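Local coordinates for protein L-lysine 6-monooxygenase (Pseudomonas syringae pv. tomato, PDB 5CQF) that probably catalyses the N6-hydroxylation of L-lysine with FAD and a nicotinamide cofactor, an oxidoreductase step of siderophore biosynthesis, at residues Glu33-Glu37 / Ala38-Leu42; Ala24-Ala27 / Leu28-Phe32; Thr185-Thr189 / Ser190-Thr194. All blocks are in the same frame, centred on the assembly; numbering follows the deposited sequence.

Contact 1: Glu33-Glu37 / Ala38-Leu42; sequences EDARE and ASQPL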
ATOM      1  N   GLU A  33      36.971  10.546   4.869  1.00 48.36           N
ATOM      2  CA  GLU A  33      37.374   9.831   3.661  1.00 51.54           C
ATOM      3  C   GLU A  33      36.867  10.491   2.383  1.00 50.26           C
ATOM      4  O   GLU A  33      37.626  10.614   1.448  1.00 49.77           O
ATOM      5  CB  GLU A  33      36.979   8.360   3.718  1.00 53.93           C
ATOM      6  CG  GLU A  33      37.700   7.582   4.817  1.00 59.53           C
ATOM      7  CD  GLU A  33      39.207   7.419   4.570  1.00 65.35           C
ATOM      8  OE1 GLU A  33      39.609   7.264   3.388  1.00 73.10           O
ATOM      9  OE2 GLU A  33      39.986   7.444   5.557  1.00 68.45           O
ATOM     10  N   ASP A  34      35.604  10.918   2.322  1.00 49.91           N
ATOM     11  CA  ASP A  34      35.134  11.683   1.152  1.00 50.35           C
ATOM     12  C   ASP A  34      36.111  12.812   0.833  1.00 51.99           C
ATOM     13  O   ASP A  34      36.477  13.023  -0.313  1.00 52.95           O
ATOM     14  CB  ASP A  34      33.755  12.304   1.388  1.00 49.40           C
ATOM     15  CG  ASP A  34      32.600  11.293   1.242  1.00 51.69           C
ATOM     16  OD1 ASP A  34      32.849  10.099   0.923  1.00 52.23           O
ATOM     17  OD2 ASP A  34      31.430  11.713   1.462  1.00 49.51           O
ATOM     18  N   ALA A  35      36.521  13.531   1.868  1.00 52.81           N
ATOM     19  CA  ALA A  35      37.400  14.680   1.720  1.00 58.02           C
ATOM     20  C   ALA A  35      38.822  14.294   1.242  1.00 60.77           C
ATOM     21  O   ALA A  35      39.346  14.882   0.294  1.00 60.92           O
ATOM     22  CB  ALA A  35      37.448  15.447   3.029  1.00 57.92           C
ATOM     23  N   ARG A  36      39.403  13.286   1.889  1.00 63.04           N
ATOM     24  CA  ARG A  36      40.687  12.697   1.496  1.00 66.24           C
ATOM     25  C   ARG A  36      40.703  12.304   0.017  1.00 67.84           C
ATOM     26  O   ARG A  36      41.641  12.641  -0.722  1.00 67.82           O
ATOM     27  CB  ARG A  36      40.982  11.458   2.362  1.00 69.78           C
ATOM     28  CG  ARG A  36      42.429  10.971   2.351  1.00 75.28           C
ATOM     29  CD  ARG A  36      42.526   9.457   2.521  1.00 77.90           C
ATOM     30  NE  ARG A  36      41.867   8.749   1.412  1.00 80.81           N
ATOM     31  CZ  ARG A  36      42.434   8.408   0.245  1.00 82.26           C
ATOM     32  NH1 ARG A  36      43.710   8.682  -0.022  1.00 87.36           N
ATOM     33  NH2 ARG A  36      41.719   7.779  -0.675  1.00 75.90           N
ATOM     34  N   GLU A  37      39.662  11.597  -0.417  1.00 67.73           N
ATOM     35  CA  GLU A  37      39.606  11.080  -1.786  1.00 69.82           C
ATOM     36  C   GLU A  37      39.395  12.195  -2.809  1.00 69.86           C
ATOM     37  O   GLU A  37      39.769  12.062  -3.968  1.00 70.73           O
ATOM     38  CB  GLU A  37      38.500  10.033  -1.941  1.00 68.16           C
ATOM     39  CG  GLU A  37      38.642   9.181  -3.200  1.00 68.43           C
ATOM     40  CD  GLU A  37      37.421   9.206  -4.102  1.00 67.50           C
ATOM     41  OE1 GLU A  37      37.226   8.219  -4.834  1.00 67.21           O
ATOM     42  OE2 GLU A  37      36.672  10.201  -4.098  1.00 63.64           O
ATOM     43  N   ALA A  38      38.805  13.295  -2.371  1.00 69.84           N
ATOM     44  CA  ALA A  38      38.595  14.437  -3.238  1.00 71.65           C
ATOM     45  C   ALA A  38      39.736  15.453  -3.153  1.00 73.02           C
ATOM     46  O   ALA A  38      39.667  16.504  -3.787  1.00 74.61           O
ATOM     47  CB  ALA A  38      37.277  15.100  -2.872  1.00 73.15           C
ATOM     48  N   SER A  39      40.768  15.142  -2.365  1.00 73.43           N
ATOM     49  CA  SER A  39      41.930  16.027  -2.140  1.00 74.60           C
ATOM     50  C   SER A  39      41.627  17.304  -1.356  1.00 78.36           C
ATOM     51  O   SER A  39      42.432  18.224  -1.375  1.00 83.40           O
ATOM     52  CB  SER A  39      42.620  16.397  -3.454  1.00 73.19           C
ATOM     53  OG  SER A  39      42.851  15.244  -4.229  1.00 69.75           O
ATOM     54  N   GLN A  40      40.502  17.351  -0.641  1.00 78.64           N
ATOM     55  CA  GLN A  40      40.128  18.532   0.138  1.00 77.97           C
ATOM     56  C   GLN A  40      40.883  18.556   1.472  1.00 78.80           C
ATOM     57  O   GLN A  40      41.311  17.510   1.955  1.00 79.10           O
ATOM     58  CB  GLN A  40      38.615  18.565   0.351  1.00 78.27           C
ATOM     59  CG  GLN A  40      37.825  18.705  -0.948  1.00 78.20           C
ATOM     60  CD  GLN A  40      36.410  18.126  -0.871  1.00 78.45           C
ATOM     61  OE1 GLN A  40      36.063  17.401   0.059  1.00 77.05           O
ATOM     62  NE2 GLN A  40      35.594  18.437  -1.871  1.00 78.86           N
ATOM     63  N   PRO A  41      41.063  19.755   2.067  1.00 81.20           N
ATOM     64  CA  PRO A  41      41.963  19.917   3.228  1.00 80.98           C
ATOM     65  C   PRO A  41      41.585  19.089   4.450  1.00 77.93           C
ATOM     66  O   PRO A  41      42.457  18.641   5.196  1.00 75.93           O
ATOM     67  CB  PRO A  41      41.842  21.411   3.571  1.00 82.44           C
ATOM     68  CG  PRO A  41      41.297  22.052   2.339  1.00 85.24           C
ATOM     69  CD  PRO A  41      40.418  21.028   1.695  1.00 82.15           C
ATOM     70  N   LEU A  42      40.288  18.909   4.661  1.00 75.86           N
ATOM     71  CA  LEU A  42      39.792  18.150   5.800  1.00 72.05           C
ATOM     72  C   LEU A  42      40.366  16.736   5.856  1.00 69.20           C
ATOM     73  O   LEU A  42      40.493  16.161   6.933  1.00 68.10           O
ATOM     74  CB  LEU A  42      38.278  18.064   5.723  1.00 73.62           C
ATOM     75  CG  LEU A  42      37.630  17.223   6.820  1.00 72.78           C
ATOM     76  CD1 LEU A  42      37.301  18.086   8.018  1.00 75.20           C
ATOM     77  CD2 LEU A  42      36.387  16.519   6.309  1.00 72.31           C
TER

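Contact 2: Ala24-Ala27 / Leu28-Phe32; sequences AGIA and LACAF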
ATOM      1  N   ALA A  24      27.394   6.231  14.077  1.00 38.53           N
ATOM      2  CA  ALA A  24      27.743   7.628  14.232  1.00 37.65           C
ATOM      3  C   ALA A  24      29.207   7.888  13.895  1.00 36.99           C
ATOM      4  O   ALA A  24      29.511   8.807  13.123  1.00 36.33           O
ATOM      5  CB  ALA A  24      27.418   8.089  15.647  1.00 40.02           C
ATOM      6  N   GLY A  25      30.116   7.096  14.464  1.00 37.31           N
ATOM      7  CA  GLY A  25      31.553   7.250  14.157  1.00 36.24           C
ATOM      8  C   GLY A  25      31.882   6.873  12.717  1.00 37.33           C
ATOM      9  O   GLY A  25      32.800   7.420  12.094  1.00 38.91           O
ATOM     10  N   ILE A  26      31.151   5.919  12.165  1.00 36.59           N
ATOM     11  CA  ILE A  26      31.401   5.524  10.784  1.00 36.08           C
ATOM     12  C   ILE A  26      31.020   6.654   9.853  1.00 35.54           C
ATOM     13  O   ILE A  26      31.732   6.963   8.880  1.00 36.15           O
ATOM     14  CB  ILE A  26      30.637   4.257  10.445  1.00 36.00           C
ATOM     15  CG1 ILE A  26      31.307   3.068  11.124  1.00 37.31           C
ATOM     16  CG2 ILE A  26      30.603   4.045   8.950  1.00 37.50           C
ATOM     17  CD1 ILE A  26      30.413   1.882  11.295  1.00 37.82           C
ATOM     18  N   ALA A  27      29.898   7.285  10.177  1.00 33.95           N
ATOM     19  CA  ALA A  27      29.423   8.414   9.405  1.00 33.70           C
ATOM     20  C   ALA A  27      30.439   9.505   9.397  1.00 34.98           C
ATOM     21  O   ALA A  27      30.634  10.120   8.386  1.00 35.56           O
ATOM     22  CB  ALA A  27      28.121   8.947   9.978  1.00 32.80           C
ATOM     23  N   LEU A  28      31.044   9.778  10.556  1.00 37.11           N
ATOM     24  CA  LEU A  28      32.101  10.787  10.670  1.00 38.55           C
ATOM     25  C   LEU A  28      33.319  10.430   9.860  1.00 39.36           C
ATOM     26  O   LEU A  28      33.849  11.286   9.167  1.00 41.68           O
ATOM     27  CB  LEU A  28      32.519  10.960  12.122  1.00 39.27           C
ATOM     28  CG  LEU A  28      33.538  12.041  12.375  1.00 39.66           C
ATOM     29  CD1 LEU A  28      32.987  13.428  12.098  1.00 39.57           C
ATOM     30  CD2 LEU A  28      33.990  11.896  13.812  1.00 41.84           C
ATOM     31  N   ALA A  29      33.788   9.193   9.968  1.00 39.34           N
ATOM     32  CA  ALA A  29      34.898   8.733   9.108  1.00 41.52           C
ATOM     33  C   ALA A  29      34.580   8.870   7.640  1.00 41.73           C
ATOM     34  O   ALA A  29      35.455   9.239   6.860  1.00 41.98           O
ATOM     35  CB  ALA A  29      35.275   7.297   9.413  1.00 42.83           C
ATOM     36  N   CYS A  30      33.320   8.625   7.246  1.00 41.73           N
ATOM     37  CA  CYS A  30      32.973   8.796   5.839  1.00 40.86           C
ATOM     38  C   CYS A  30      33.172  10.234   5.384  1.00 40.89           C
ATOM     39  O   CYS A  30      33.573  10.463   4.276  1.00 43.60           O
ATOM     40  CB  CYS A  30      31.544   8.365   5.545  1.00 41.39           C
ATOM     41  SG  CYS A  30      31.272   6.594   5.645  1.00 41.08           S
ATOM     42  N   ALA A  31      32.878  11.211   6.219  1.00 41.12           N
ATOM     43  CA  ALA A  31      33.124  12.609   5.835  1.00 41.96           C
ATOM     44  C   ALA A  31      34.603  12.853   5.593  1.00 43.26           C
ATOM     45  O   ALA A  31      34.968  13.531   4.636  1.00 42.77           O
ATOM     46  CB  ALA A  31      32.621  13.580   6.888  1.00 40.30           C
ATOM     47  N   PHE A  32      35.446  12.309   6.459  1.00 44.68           N
ATOM     48  CA  PHE A  32      36.887  12.500   6.289  1.00 48.45           C
ATOM     49  C   PHE A  32      37.383  11.792   5.052  1.00 49.34           C
ATOM     50  O   PHE A  32      38.103  12.390   4.244  1.00 51.33           O
ATOM     51  CB  PHE A  32      37.661  12.066   7.529  1.00 49.14           C
ATOM     52  CG  PHE A  32      37.547  13.043   8.655  1.00 49.37           C
ATOM     53  CD1 PHE A  32      38.208  14.248   8.591  1.00 50.75           C
ATOM     54  CD2 PHE A  32      36.737  12.786   9.738  1.00 51.18           C
ATOM     55  CE1 PHE A  32      38.091  15.170   9.595  1.00 51.33           C
ATOM     56  CE2 PHE A  32      36.609  13.704  10.759  1.00 52.09           C
ATOM     57  CZ  PHE A  32      37.298  14.901  10.693  1.00 51.84           C
TER

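Contact 3: Thr185-Thr189 / Ser190-Thr194; sequences TLFHT and SRFLT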
ATOM      1  N   THR A 185      17.044 -14.428  33.327  1.00 47.10           N
ATOM      2  CA  THR A 185      15.595 -14.433  33.200  1.00 46.01           C
ATOM      3  C   THR A 185      14.936 -13.059  33.404  1.00 44.99           C
ATOM      4  O   THR A 185      13.720 -12.947  33.331  1.00 46.06           O
ATOM      5  CB  THR A 185      14.920 -15.439  34.167  1.00 46.70           C
ATOM      6  OG1 THR A 185      15.260 -15.124  35.512  1.00 47.28           O
ATOM      7  CG2 THR A 185      15.316 -16.874  33.854  1.00 48.64           C
ATOM      8  N   LEU A 186      15.714 -12.021  33.662  1.00 44.26           N
ATOM      9  CA  LEU A 186      15.176 -10.676  33.674  1.00 44.51           C
ATOM     10  C   LEU A 186      16.236  -9.776  33.085  1.00 44.11           C
ATOM     11  O   LEU A 186      17.333  -9.654  33.650  1.00 43.31           O
ATOM     12  CB  LEU A 186      14.801 -10.269  35.099  1.00 47.30           C
ATOM     13  CG  LEU A 186      14.123  -8.901  35.221  1.00 48.74           C
ATOM     14  CD1 LEU A 186      13.188  -8.828  36.426  1.00 49.54           C
ATOM     15  CD2 LEU A 186      15.158  -7.790  35.279  1.00 51.63           C
ATOM     16  N   PHE A 187      15.952  -9.169  31.935  1.00 42.70           N
ATOM     17  CA  PHE A 187      16.995  -8.396  31.241  1.00 43.59           C
ATOM     18  C   PHE A 187      16.468  -7.242  30.443  1.00 42.51           C
ATOM     19  O   PHE A 187      15.272  -7.166  30.169  1.00 39.35           O
ATOM     20  CB  PHE A 187      17.827  -9.301  30.325  1.00 44.11           C
ATOM     21  CG  PHE A 187      17.006 -10.246  29.496  1.00 42.95           C
ATOM     22  CD1 PHE A 187      16.593  -9.891  28.234  1.00 42.72           C
ATOM     23  CD2 PHE A 187      16.681 -11.490  29.974  1.00 43.22           C
ATOM     24  CE1 PHE A 187      15.861 -10.762  27.460  1.00 43.45           C
ATOM     25  CE2 PHE A 187      15.946 -12.380  29.210  1.00 43.93           C
ATOM     26  CZ  PHE A 187      15.519 -12.009  27.959  1.00 45.23           C
ATOM     27  N   HIS A 188      17.388  -6.362  30.054  1.00 42.13           N
ATOM     28  CA  HIS A 188      17.048  -5.191  29.243  1.00 43.07           C
ATOM     29  C   HIS A 188      17.021  -5.591  27.788  1.00 42.70           C
ATOM     30  O   HIS A 188      17.700  -6.554  27.393  1.00 44.47           O
ATOM     31  CB  HIS A 188      18.117  -4.114  29.442  1.00 44.38           C
ATOM     32  CG  HIS A 188      17.756  -2.774  28.890  1.00 41.89           C
ATOM     33  ND1 HIS A 188      18.269  -2.298  27.709  1.00 42.26           N
ATOM     34  CD2 HIS A 188      16.956  -1.797  29.370  1.00 41.91           C
ATOM     35  CE1 HIS A 188      17.796  -1.090  27.474  1.00 41.38           C
ATOM     36  NE2 HIS A 188      16.995  -0.761  28.469  1.00 42.21           N
ATOM     37  N   THR A 189      16.277  -4.839  26.984  1.00 42.22           N
ATOM     38  CA  THR A 189      16.175  -5.115  25.555  1.00 44.15           C
ATOM     39  C   THR A 189      17.504  -5.067  24.827  1.00 45.64           C
ATOM     40  O   THR A 189      17.642  -5.699  23.796  1.00 47.63           O
ATOM     41  CB  THR A 189      15.194  -4.163  24.824  1.00 44.45           C
ATOM     42  OG1 THR A 189      15.502  -2.795  25.123  1.00 48.26           O
ATOM     43  CG2 THR A 189      13.796  -4.422  25.254  1.00 43.49           C
ATOM     44  N   SER A 190      18.469  -4.311  25.342  1.00 47.18           N
ATOM     45  CA  SER A 190      19.783  -4.180  24.705  1.00 50.02           C
ATOM     46  C   SER A 190      20.589  -5.495  24.694  1.00 53.91           C
ATOM     47  O   SER A 190      21.593  -5.609  23.997  1.00 58.62           O
ATOM     48  CB  SER A 190      20.609  -3.093  25.411  1.00 51.19           C
ATOM     49  OG  SER A 190      20.897  -3.453  26.755  1.00 52.23           O
ATOM     50  N   ARG A 191      20.179  -6.469  25.496  1.00 54.96           N
ATOM     51  CA  ARG A 191      20.831  -7.760  25.529  1.00 57.29           C
ATOM     52  C   ARG A 191      19.824  -8.860  25.178  1.00 53.18           C
ATOM     53  O   ARG A 191      20.048 -10.027  25.482  1.00 50.21           O
ATOM     54  CB  ARG A 191      21.419  -7.976  26.927  1.00 62.19           C
ATOM     55  CG  ARG A 191      22.459  -6.929  27.322  1.00 68.87           C
ATOM     56  CD  ARG A 191      23.875  -7.382  26.983  1.00 76.80           C
ATOM     57  NE  ARG A 191      24.286  -8.514  27.826  1.00 82.27           N
ATOM     58  CZ  ARG A 191      24.756  -8.415  29.070  1.00 88.54           C
ATOM     59  NH1 ARG A 191      24.911  -7.220  29.654  1.00 89.93           N
ATOM     60  NH2 ARG A 191      25.083  -9.523  29.735  1.00 90.82           N
ATOM     61  N   PHE A 192      18.736  -8.481  24.503  1.00 49.40           N
ATOM     62  CA  PHE A 192      17.637  -9.403  24.202  1.00 48.44           C
ATOM     63  C   PHE A 192      18.085 -10.648  23.461  1.00 49.45           C
ATOM     64  O   PHE A 192      17.689 -11.744  23.816  1.00 50.58           O
ATOM     65  CB  PHE A 192      16.498  -8.696  23.426  1.00 44.99           C
ATOM     66  CG  PHE A 192      15.305  -9.573  23.173  1.00 42.91           C
ATOM     67  CD1 PHE A 192      14.349  -9.782  24.157  1.00 42.34           C
ATOM     68  CD2 PHE A 192      15.135 -10.204  21.953  1.00 44.83           C
ATOM     69  CE1 PHE A 192      13.268 -10.618  23.934  1.00 40.98           C
ATOM     70  CE2 PHE A 192      14.047 -11.035  21.723  1.00 42.59           C
ATOM     71  CZ  PHE A 192      13.120 -11.251  22.719  1.00 41.84           C
ATOM     72  N   LEU A 193      18.906 -10.473  22.436  1.00 54.33           N
ATOM     73  CA  LEU A 193      19.322 -11.581  21.595  1.00 58.60           C
ATOM     74  C   LEU A 193      20.260 -12.497  22.344  1.00 58.54           C
ATOM     75  O   LEU A 193      20.064 -13.705  22.367  1.00 60.49           O
ATOM     76  CB  LEU A 193      19.996 -11.079  20.318  1.00 66.60           C
ATOM     77  CG  LEU A 193      19.169 -11.052  19.024  1.00 72.24           C
ATOM     78  CD1 LEU A 193      18.904 -12.477  18.522  1.00 73.69           C
ATOM     79  CD2 LEU A 193      17.872 -10.269  19.199  1.00 74.24           C
ATOM     80  N   THR A 194      21.276 -11.913  22.960  1.00 58.19           N
ATOM     81  CA  THR A 194      22.246 -12.669  23.743  1.00 59.68           C
ATOM     82  C   THR A 194      21.535 -13.497  24.809  1.00 56.56           C
ATOM     83  O   THR A 194      21.788 -14.674  24.962  1.00 55.88           O
ATOM     84  CB  THR A 194      23.260 -11.711  24.416  1.00 63.00           C
ATOM     85  OG1 THR A 194      23.687 -10.709  23.474  1.00 67.35           O
ATOM     86  CG2 THR A 194      24.461 -12.465  24.925  1.00 62.59           C
TER

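Contact 1: Glu33-Glu37 / Ala38-Leu42
Ala35 and Leu42 make the apolar closure of this helix end. Leu42 lies alongside the alanine: its CB stands 3.8 Å and its methyl CD2 3.6 Å from Ala35 CB, with Leu42 CG set opposite the backbone nitrogen (chi1 177°). Gln40 comes down beside the same alanine: its chain runs extended beyond CG, and OE1 lies 3.5 Å from Ala35 CA, a grazing contact of the amide oxygen with the helix flank.

The backbone between them is a worked example of the Schellman motif. Ser39 leaves helical geometry with a positive phi of 68°. That turn lets Gln40 N reach back to Ala35 O at 2.9 Å, while Ser39 N bonds to Arg36 O at 3.1 Å. Ala38 N still makes a helical bond to Asp34 O, and only a weak one to Ala35 O, so the Ala35 carbonyl serves two donors.

Asp34 is buried and held by a salt bridge to Arg81 and hydrogen bonds to Ser85 and Asn82. The partly exposed Glu37, its chain bent at chi2, forms a salt bridge with Arg84 of the second subunit. On the exposed flank, Arg36 NE makes a weak, salt-bridged hydrogen bond of 3.3 Å to Glu33 OE1.

The chemistry implies a division of labour: N-H groups of the turn take up the carbonyls of Asp34, Ala35 and Arg36, the methyls of Ala35 and Leu42 pack together on one flank, and arginines probably offset the negative charge that the acids and the helix C-terminus together concentrate here.

Contact 2: Ala24-Ala27 / Leu28-Phe32
The peptide planes of Ala24, Gly25 and Ile26 are the flat groups that meet the next turn, and no aromatic ring is engaged across this contact. Each N-H comes in moderately tilted from the carbonyl plane, as in a regular alpha-helix, and not over a face. Leu28 N approaches Ala24 O at 3.1 Å. Ala29 N bonds to Gly25 O at 2.9 Å with an almost straight N-H line of 172°. Cys30 N reaches Ile26 O at 2.8 Å. Beyond them the ladder slackens, since Ala31 N lies 3.3 Å from Ala27 O in a weak bond.

The side chains mostly fan outward from this backbone. Cys30 turns its sulfur to the side of its own nitrogen, opposite the carbonyl carbon (chi1 -70°), and SG thereby sits alongside Ile26, 4.2 Å from CG2. These two also share a neighbour, for both pack on Val121 of helix 111-125. The methyl of Ala29 rests at 3.6 Å from Ile26 O. Leu28 carries its branch away from the preceding turn, and its CD1 meets the Phe32 ring 3.9 Å from CE2.

The helix is covered on several sides: Ala29 touches Tyr49 of strand 47-50, and Ala27 touches Met415 of helix 412-428. The regular turn belongs to the helix of the beta-alpha-beta unit formed by strand 16-19, helix 23-37 and strand 47-50. With Gly25 as the last glycine of a GxGxxG sequence, the arrangement is consistent with the dinucleotide-binding Rossmann motif that in this family would hold FAD.

Contact 3: Thr185-Thr189 / Ser190-Thr194
Phe187 begins the contact by meeting Phe192 across the turn. Its first torsion (chi1 45°) places CG between the backbone nitrogen and the carbonyl carbon, which turns the ring toward the start of the following helix. There Phe192 CD1 lies at the ring's edge, close to its plane and 3.8 Å from Phe187 CE1. The two side chains cross obliquely, making neither a parallel stack nor a T.

His188 follows with a polar grip. Its ND1 accepts Ser190 N at 3.1 Å, the N-H arriving from well out of the ring plane (36°), and also hydrogen-bonds Ser190 OG at 3.0 Å, near the ring plane. The Ser190 chi1 of 64° brings OG back to ND1, beside the backbone N-H that already bonds there. At the other end of the imidazole NE2 bonds to Gly351 O, so both nitrogens are engaged and the ring's rotation is fixed. The His188 carbonyl oxygen in turn takes Arg191 N at 3.1 Å.

Thr189 completes the corner. Its OG1 lies 3.6 Å above one face of the His188 ring, offset toward the rim, while its carbonyl oxygen accepts Phe192 N at 3.1 Å. These bonds turn the chain into helix 192-198, with Arg191 at the N-cap.

The whole turn joins an edge strand to a helix. Strand 186-188 pairs in parallel with strand 345-348 of a five-stranded sheet, while Phe192 and Thr189 lean on Ser219 of helix 214-226, and Phe187 is covered by Arg195 and Leu196 of helix 192-198.

Contacts 1 and 2 share helix 23-37 and touch directly, Leu42 CD1 resting 3.4 Å from Phe32 CE1; contact 3 lies on the opposite side of the chain's centre, its centre about 29 Å from that of contact 2 and 41 Å from that of contact 1. Contact 2 is buried and leans on regular backbone bonds and small apolar side chains. Contacts 1 and 3 are both partly buried. Contact 1, at the helix's outer end, is richer in exposed residues, adds charged groups and alone reaches another subunit. Contact 3 links an outer strand of the second parallel sheet to the helix that follows it, combining aromatic packing with a histidine-centred polar grip in place of ion pairs.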